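Local coordinates for DNA damage response protein Rtt109, putative (Neosartorya fumigata, PDB 5ZB9) that probably acetylates a lysine of histone H3, transferring the acetyl group from acetyl-CoA, in DNA replication, nucleosome assembly and the DNA damage response, at residues V36-G44 and A250-F259; F267-L275 and G289-F300. All coordinates share one frame; numbering follows the deposited sequence.

Contact 1 (V36-G44 and A250-F259); sequences VALFAAPPG and APPRCLVPRF
With CG anti to its carbonyl carbon (chi1 -61°), F39 swings its ring alongside P257, whose CA and CB cover one face near the rim, while the ring edge takes the carbonyl oxygens of C254 and L255. A flat aromatic suits this place, since its C-H rim tolerates carbonyls and its face a proline. L38 has a similar first torsion (-73°) and sends CD2 to within 3.5 Å of CE1 of the F259 ring, an apolar contact. The one direct hydrogen bond across the contact joins the backbones, R258 N to L38 O (2.8 Å).

Four waters carry most of the remaining polar links, between backbone atoms and the two arginines. One molecule accepts from A40 N and from R258 NE and donates to the carbonyls of R253 and V256, so it has four partners; a second bridges A37 O and R258 O. Two more lie in the plane of the R253 guanidinium, each linking NH1 to A41 O. The small A40 lets the arginine lie close: its CB sits over one face of that guanidinium, 3.6 Å from NH1. R258 NH2 also ties back to R253 O in a nearly straight bond (172°), and both arginines form salt bridges with D272. Farther along, C254 SG packs 3.6 Å from P42 CA, and P43 CD comes 4.1 Å from P251 CG, an apolar contact.

The contact joins the loop between strands 22-35 and 50-61 to the one leading into helix 266-272. L38 and F259 touch T88 of strand 86-96, whereas V256 faces L268 and helix 297-304.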
# COMPACT_ATOMS: atom_id res chain seq x y z
N VAL A 36 -11.26 -8.27 9.60
CA VAL A 36 -11.10 -9.61 9.06
C VAL A 36 -9.63 -9.82 8.73
O VAL A 36 -8.96 -8.91 8.25
CB VAL A 36 -11.96 -9.81 7.80
CG1 VAL A 36 -11.75 -11.19 7.21
CG2 VAL A 36 -13.44 -9.57 8.11
N ALA A 37 -9.12 -11.02 9.01
CA ALA A 37 -7.74 -11.37 8.72
C ALA A 37 -7.40 -11.21 7.23
O ALA A 37 -8.26 -11.39 6.36
CB ALA A 37 -7.45 -12.80 9.17
N LEU A 38 -6.14 -10.88 6.96
CA LEU A 38 -5.64 -10.82 5.59
C LEU A 38 -5.55 -12.21 4.97
O LEU A 38 -5.79 -12.39 3.77
CB LEU A 38 -4.27 -10.14 5.55
CG LEU A 38 -4.28 -8.63 5.76
CD1 LEU A 38 -2.86 -8.08 5.75
CD2 LEU A 38 -5.12 -7.95 4.69
N PHE A 39 -5.19 -13.20 5.78
CA PHE A 39 -5.10 -14.57 5.30
C PHE A 39 -6.23 -15.44 5.84
O PHE A 39 -6.55 -15.39 7.03
CB PHE A 39 -3.76 -15.19 5.68
CG PHE A 39 -2.58 -14.47 5.11
CD1 PHE A 39 -2.04 -14.86 3.90
CD2 PHE A 39 -2.03 -13.38 5.78
CE1 PHE A 39 -0.95 -14.19 3.37
CE2 PHE A 39 -0.94 -12.71 5.25
CZ PHE A 39 -0.40 -13.12 4.05
N ALA A 40 -6.85 -16.23 4.96
CA ALA A 40 -7.84 -17.21 5.39
C ALA A 40 -7.18 -18.29 6.25
O ALA A 40 -6.04 -18.70 5.99
CB ALA A 40 -8.52 -17.83 4.18
N ALA A 41 -7.90 -18.73 7.28
CA ALA A 41 -7.40 -19.78 8.17
C ALA A 41 -7.42 -21.13 7.48
O ALA A 41 -8.33 -21.43 6.71
CB ALA A 41 -8.24 -19.84 9.45
N PRO A 42 -6.40 -21.96 7.75
CA PRO A 42 -6.39 -23.34 7.26
C PRO A 42 -7.46 -24.15 7.98
O PRO A 42 -7.94 -23.70 9.02
CB PRO A 42 -4.98 -23.84 7.63
CG PRO A 42 -4.24 -22.64 8.12
CD PRO A 42 -5.25 -21.67 8.61
N PRO A 43 -7.84 -25.32 7.44
CA PRO A 43 -8.85 -26.14 8.13
C PRO A 43 -8.44 -26.48 9.56
O PRO A 43 -7.29 -26.87 9.79
CB PRO A 43 -8.93 -27.40 7.26
CG PRO A 43 -7.68 -27.39 6.43
CD PRO A 43 -7.34 -25.96 6.21
N GLY A 44 -9.36 -26.30 10.50
CA GLY A 44 -9.10 -26.67 11.88
C GLY A 44 -8.50 -25.58 12.76
O GLY A 44 -8.24 -25.80 13.94
N ALA A 250 -0.00 -25.30 3.58
CA ALA A 250 -1.44 -25.09 3.75
C ALA A 250 -2.10 -24.92 2.37
O ALA A 250 -1.40 -24.69 1.38
CB ALA A 250 -1.69 -23.89 4.64
N PRO A 251 -3.43 -25.06 2.29
CA PRO A 251 -4.08 -24.91 0.97
C PRO A 251 -3.85 -23.51 0.39
O PRO A 251 -3.78 -22.54 1.15
CB PRO A 251 -5.56 -25.13 1.27
CG PRO A 251 -5.58 -25.87 2.56
CD PRO A 251 -4.41 -25.38 3.34
N PRO A 252 -3.74 -23.41 -0.95
CA PRO A 252 -3.42 -22.14 -1.61
C PRO A 252 -4.31 -20.98 -1.15
O PRO A 252 -3.82 -19.86 -1.06
CB PRO A 252 -3.63 -22.45 -3.09
CG PRO A 252 -3.40 -23.92 -3.19
CD PRO A 252 -3.91 -24.51 -1.92
N ARG A 253 -5.57 -21.25 -0.84
CA ARG A 253 -6.50 -20.20 -0.42
C ARG A 253 -6.06 -19.49 0.86
O ARG A 253 -6.60 -18.44 1.20
CB ARG A 253 -7.91 -20.78 -0.23
CG ARG A 253 -8.07 -21.73 0.94
CD ARG A 253 -9.53 -22.17 1.09
NE ARG A 253 -10.41 -21.01 1.12
CZ ARG A 253 -10.76 -20.39 2.24
NH1 ARG A 253 -10.33 -20.84 3.41
NH2 ARG A 253 -11.55 -19.32 2.19
N CYS A 254 -5.09 -20.07 1.56
CA CYS A 254 -4.60 -19.52 2.82
C CYS A 254 -3.31 -18.74 2.65
O CYS A 254 -2.84 -18.08 3.58
CB CYS A 254 -4.37 -20.63 3.85
SG CYS A 254 -5.76 -21.75 4.12
N LEU A 255 -2.72 -18.83 1.46
CA LEU A 255 -1.37 -18.34 1.25
C LEU A 255 -1.31 -16.96 0.60
O LEU A 255 -0.24 -16.38 0.48
CB LEU A 255 -0.60 -19.35 0.39
CG LEU A 255 -0.60 -20.77 0.97
CD1 LEU A 255 0.25 -21.71 0.13
CD2 LEU A 255 -0.15 -20.76 2.43
N VAL A 256 -2.46 -16.43 0.18
CA VAL A 256 -2.55 -15.13 -0.50
C VAL A 256 -3.34 -14.10 0.31
O VAL A 256 -4.42 -14.40 0.80
CB VAL A 256 -3.20 -15.29 -1.88
CG1 VAL A 256 -3.21 -13.97 -2.62
CG2 VAL A 256 -2.48 -16.35 -2.68
N PRO A 257 -2.81 -12.88 0.46
CA PRO A 257 -3.54 -11.92 1.30
C PRO A 257 -4.76 -11.33 0.60
O PRO A 257 -4.73 -11.10 -0.60
CB PRO A 257 -2.49 -10.85 1.59
CG PRO A 257 -1.58 -10.90 0.41
CD PRO A 257 -1.54 -12.33 -0.04
N ARG A 258 -5.82 -11.06 1.36
CA ARG A 258 -7.07 -10.57 0.79
C ARG A 258 -7.32 -9.09 1.11
O ARG A 258 -7.82 -8.76 2.18
CB ARG A 258 -8.23 -11.44 1.27
CG ARG A 258 -8.13 -12.88 0.78
CD ARG A 258 -8.77 -13.88 1.73
NE ARG A 258 -8.59 -15.26 1.27
CZ ARG A 258 -9.49 -15.94 0.58
NH1 ARG A 258 -10.65 -15.38 0.25
NH2 ARG A 258 -9.23 -17.19 0.20
N PHE A 259 -6.96 -8.22 0.18
CA PHE A 259 -7.12 -6.77 0.34
C PHE A 259 -8.39 -6.27 -0.35
O PHE A 259 -8.89 -6.92 -1.27
CB PHE A 259 -5.89 -6.04 -0.24
CG PHE A 259 -4.61 -6.33 0.48
CD1 PHE A 259 -4.40 -5.85 1.77
CD2 PHE A 259 -3.62 -7.08 -0.12
CE1 PHE A 259 -3.22 -6.11 2.44
CE2 PHE A 259 -2.42 -7.34 0.54
CZ PHE A 259 -2.22 -6.86 1.83
O HOH W 1 -9.17 -9.66 4.40
O HOH W 2 -6.01 -15.99 2.13
O HOH W 3 -10.82 -20.26 5.97
O HOH W 4 -9.01 -23.22 4.51

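Contact 2 (F267-L275 and G289-F300); sequences FLIDLDDEL and GHWRSVKSLAQF
E274 spreads its carboxylate over R292 and S293: OE1 takes backbone N-H groups, OE2 the S293 hydroxyl. OE1 accepts a good bond from S293 N (2.8 Å, 161°) and a weak one from R292 N, while the syn lone pair of OE2 takes the hydroxyl of S293 OG at 2.7 Å. A glutamate suits the place because its extended chain (chi2 180°) carries the carboxylate to two successive N-H groups and a hydroxyl. The R292 guanidinium lies over E274 CG; its charge attraction to OE2 is long, and no N-H points at that oxygen.

The buried indole N-H of W291 is satisfied by D272: NE1 donates to OD1 at 3.0 Å, almost within the ring plane and on the anti side of the carboxylate. D272 is shared with R253 and R258. L271 CB rests over the five-membered ring, 3.3 Å from its centroid, a CH-pi contact by which the helix covers one face of the indole. K295 NZ bonds to W291 O, and S296 OG caps the next helix by accepting from Q299 N.

Toward F267 and L268 the packing is apolar. F267 and F300 are near parallel (19°) but slid apart, and L268 CD2 touches both F300 and W291.

Helix 266-272 and the type I turn D272-L275 that follows pack against the start of helix 297-304 and its preceding loop; M303 and M304 continue the surface around F267.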
# COMPACT_ATOMS: atom_id res chain seq x y z
N PHE A 267 -10.54 -12.93 -7.55
CA PHE A 267 -10.28 -14.28 -8.02
C PHE A 267 -10.38 -15.28 -6.87
O PHE A 267 -11.01 -16.32 -7.01
CB PHE A 267 -8.89 -14.35 -8.66
CG PHE A 267 -8.61 -15.63 -9.39
CD1 PHE A 267 -9.64 -16.41 -9.88
CD2 PHE A 267 -7.30 -16.06 -9.58
CE1 PHE A 267 -9.38 -17.59 -10.56
CE2 PHE A 267 -7.03 -17.25 -10.26
CZ PHE A 267 -8.07 -18.01 -10.74
N LEU A 268 -9.75 -14.96 -5.74
CA LEU A 268 -9.79 -15.83 -4.56
C LEU A 268 -11.22 -16.14 -4.14
O LEU A 268 -11.55 -17.26 -3.73
CB LEU A 268 -9.03 -15.19 -3.39
CG LEU A 268 -7.51 -15.21 -3.45
CD1 LEU A 268 -6.94 -14.47 -2.26
CD2 LEU A 268 -6.97 -16.62 -3.48
N ILE A 269 -12.09 -15.14 -4.25
CA ILE A 269 -13.47 -15.27 -3.83
C ILE A 269 -14.25 -16.17 -4.80
O ILE A 269 -15.06 -16.99 -4.36
CB ILE A 269 -14.11 -13.87 -3.70
CG1 ILE A 269 -13.60 -13.21 -2.42
CG2 ILE A 269 -15.63 -13.94 -3.71
CD1 ILE A 269 -13.88 -11.72 -2.34
N ASP A 270 -13.97 -16.05 -6.09
CA ASP A 270 -14.55 -16.94 -7.10
C ASP A 270 -14.11 -18.38 -6.91
O ASP A 270 -14.91 -19.30 -7.08
CB ASP A 270 -14.16 -16.49 -8.51
CG ASP A 270 -14.96 -15.30 -8.97
OD1 ASP A 270 -15.74 -14.76 -8.16
OD2 ASP A 270 -14.80 -14.89 -10.14
N LEU A 271 -12.84 -18.56 -6.59
CA LEU A 271 -12.33 -19.90 -6.36
C LEU A 271 -12.92 -20.48 -5.07
O LEU A 271 -13.29 -21.64 -5.03
CB LEU A 271 -10.80 -19.90 -6.29
CG LEU A 271 -10.04 -19.54 -7.57
CD1 LEU A 271 -8.60 -19.22 -7.23
CD2 LEU A 271 -10.11 -20.67 -8.58
N ASP A 272 -13.03 -19.65 -4.03
CA ASP A 272 -13.64 -20.09 -2.78
C ASP A 272 -15.06 -20.60 -3.00
O ASP A 272 -15.50 -21.53 -2.32
CB ASP A 272 -13.65 -18.96 -1.74
CG ASP A 272 -12.32 -18.82 -1.00
OD1 ASP A 272 -11.41 -19.65 -1.19
OD2 ASP A 272 -12.21 -17.87 -0.19
N ASP A 273 -15.77 -20.01 -3.95
CA ASP A 273 -17.14 -20.43 -4.23
C ASP A 273 -17.21 -21.77 -4.97
O ASP A 273 -18.30 -22.30 -5.19
CB ASP A 273 -17.86 -19.35 -5.03
CG ASP A 273 -19.34 -19.24 -4.65
OD1 ASP A 273 -19.64 -19.12 -3.44
OD2 ASP A 273 -20.20 -19.28 -5.57
N GLU A 274 -16.07 -22.32 -5.37
CA GLU A 274 -16.04 -23.68 -5.91
C GLU A 274 -16.10 -24.70 -4.76
O GLU A 274 -16.39 -25.87 -4.98
CB GLU A 274 -14.79 -23.93 -6.76
CG GLU A 274 -14.66 -23.02 -7.97
CD GLU A 274 -13.40 -23.29 -8.79
OE1 GLU A 274 -12.57 -24.14 -8.38
OE2 GLU A 274 -13.23 -22.65 -9.85
N LEU A 275 -15.81 -24.24 -3.55
CA LEU A 275 -15.85 -25.11 -2.37
C LEU A 275 -17.29 -25.50 -2.02
O LEU A 275 -18.21 -24.72 -2.26
CB LEU A 275 -15.21 -24.43 -1.16
CG LEU A 275 -13.75 -23.98 -1.29
CD1 LEU A 275 -13.28 -23.30 -0.02
CD2 LEU A 275 -12.86 -25.14 -1.63
N GLY A 289 -10.42 -27.35 2.10
CA GLY A 289 -10.12 -26.01 1.65
C GLY A 289 -9.47 -26.00 0.28
O GLY A 289 -8.85 -25.01 -0.11
N HIS A 290 -9.60 -27.10 -0.45
CA HIS A 290 -8.99 -27.19 -1.77
C HIS A 290 -9.98 -26.78 -2.85
O HIS A 290 -11.12 -27.24 -2.88
CB HIS A 290 -8.48 -28.60 -2.04
CG HIS A 290 -7.30 -28.98 -1.20
ND1 HIS A 290 -6.94 -30.29 -0.97
CD2 HIS A 290 -6.39 -28.22 -0.54
CE1 HIS A 290 -5.86 -30.32 -0.21
NE2 HIS A 290 -5.51 -29.08 0.07
N TRP A 291 -9.53 -25.90 -3.73
CA TRP A 291 -10.32 -25.46 -4.86
C TRP A 291 -10.48 -26.56 -5.90
O TRP A 291 -9.70 -27.52 -5.93
CB TRP A 291 -9.67 -24.25 -5.51
CG TRP A 291 -9.62 -23.02 -4.68
CD1 TRP A 291 -10.61 -22.53 -3.89
CD2 TRP A 291 -8.52 -22.11 -4.58
NE1 TRP A 291 -10.19 -21.35 -3.30
CE2 TRP A 291 -8.91 -21.08 -3.71
CE3 TRP A 291 -7.24 -22.07 -5.15
CZ2 TRP A 291 -8.07 -20.01 -3.41
CZ3 TRP A 291 -6.41 -21.03 -4.83
CH2 TRP A 291 -6.82 -20.01 -3.97
N ARG A 292 -11.46 -26.39 -6.77
CA ARG A 292 -11.71 -27.35 -7.83
C ARG A 292 -10.77 -27.12 -9.01
O ARG A 292 -10.07 -28.04 -9.45
CB ARG A 292 -13.17 -27.28 -8.30
CG ARG A 292 -13.54 -28.29 -9.37
CD ARG A 292 -15.00 -28.20 -9.79
NE ARG A 292 -15.31 -26.92 -10.42
CZ ARG A 292 -16.20 -26.05 -9.93
NH1 ARG A 292 -16.42 -24.90 -10.57
NH2 ARG A 292 -16.87 -26.34 -8.81
N SER A 293 -10.74 -25.89 -9.51
CA SER A 293 -10.01 -25.60 -10.74
C SER A 293 -8.55 -25.19 -10.52
O SER A 293 -7.77 -25.22 -11.47
CB SER A 293 -10.73 -24.51 -11.52
OG SER A 293 -10.81 -23.31 -10.78
N VAL A 294 -8.18 -24.80 -9.30
CA VAL A 294 -6.80 -24.41 -9.02
C VAL A 294 -6.24 -25.20 -7.83
O VAL A 294 -6.82 -25.19 -6.74
CB VAL A 294 -6.68 -22.89 -8.72
CG1 VAL A 294 -5.31 -22.56 -8.14
CG2 VAL A 294 -6.95 -22.07 -9.97
N LYS A 295 -5.10 -25.85 -8.05
CA LYS A 295 -4.58 -26.84 -7.09
C LYS A 295 -3.32 -26.41 -6.33
O LYS A 295 -2.96 -27.02 -5.33
CB LYS A 295 -4.31 -28.16 -7.80
CG LYS A 295 -5.56 -28.81 -8.39
CD LYS A 295 -6.59 -29.08 -7.30
CE LYS A 295 -7.84 -29.76 -7.84
NZ LYS A 295 -8.72 -30.20 -6.71
N SER A 296 -2.65 -25.38 -6.82
CA SER A 296 -1.44 -24.90 -6.16
C SER A 296 -1.30 -23.39 -6.27
O SER A 296 -1.99 -22.74 -7.06
CB SER A 296 -0.21 -25.56 -6.76
OG SER A 296 0.03 -25.03 -8.05
N LEU A 297 -0.37 -22.84 -5.48
CA LEU A 297 -0.08 -21.41 -5.53
C LEU A 297 0.48 -21.03 -6.90
O LEU A 297 0.09 -20.01 -7.47
CB LEU A 297 0.90 -21.04 -4.42
CG LEU A 297 1.17 -19.55 -4.22
CD1 LEU A 297 -0.14 -18.77 -4.21
CD2 LEU A 297 1.94 -19.34 -2.94
N ALA A 298 1.37 -21.85 -7.43
CA ALA A 298 1.93 -21.65 -8.77
C ALA A 298 0.82 -21.55 -9.82
O ALA A 298 0.88 -20.74 -10.74
CB ALA A 298 2.89 -22.77 -9.12
N GLN A 299 -0.19 -22.39 -9.66
CA GLN A 299 -1.28 -22.46 -10.63
C GLN A 299 -2.24 -21.28 -10.46
O GLN A 299 -2.88 -20.84 -11.41
CB GLN A 299 -2.02 -23.79 -10.48
CG GLN A 299 -2.79 -24.21 -11.71
CD GLN A 299 -3.59 -25.49 -11.50
OE1 GLN A 299 -3.43 -26.20 -10.49
NE2 GLN A 299 -4.48 -25.79 -12.45
N PHE A 300 -2.32 -20.75 -9.24
CA PHE A 300 -3.08 -19.54 -8.97
C PHE A 300 -2.53 -18.35 -9.76
O PHE A 300 -3.28 -17.63 -10.42
CB PHE A 300 -3.10 -19.23 -7.46
CG PHE A 300 -3.74 -17.91 -7.10
CD1 PHE A 300 -5.11 -17.81 -6.95
CD2 PHE A 300 -2.96 -16.77 -6.91
CE1 PHE A 300 -5.70 -16.59 -6.63
CE2 PHE A 300 -3.55 -15.56 -6.58
CZ PHE A 300 -4.92 -15.47 -6.44

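How the contacts relate
Both contacts are partly buried and lie away from the annotated CoA-binding residues. Contact 1 joins two irregular loops largely through waters, with L38, C254 and F259 buried and P43 exposed. Contact 2 sets a helix and turn against a loop and the next helix's first turn: F267, L268, L271, W291 and F300 are buried, whereas R292 and S293, beside the direct carboxylate bonds, are exposed. D272 connects them: R253 NE reaches its OD1 at 2.9 Å and R258 NH1 its OD2 at 3.0 Å, so one aspartate of contact 2 pairs with both arginines of contact 1. R253 CB also packs on W291 CZ2 (3.3 Å), so the two contacts touch directly.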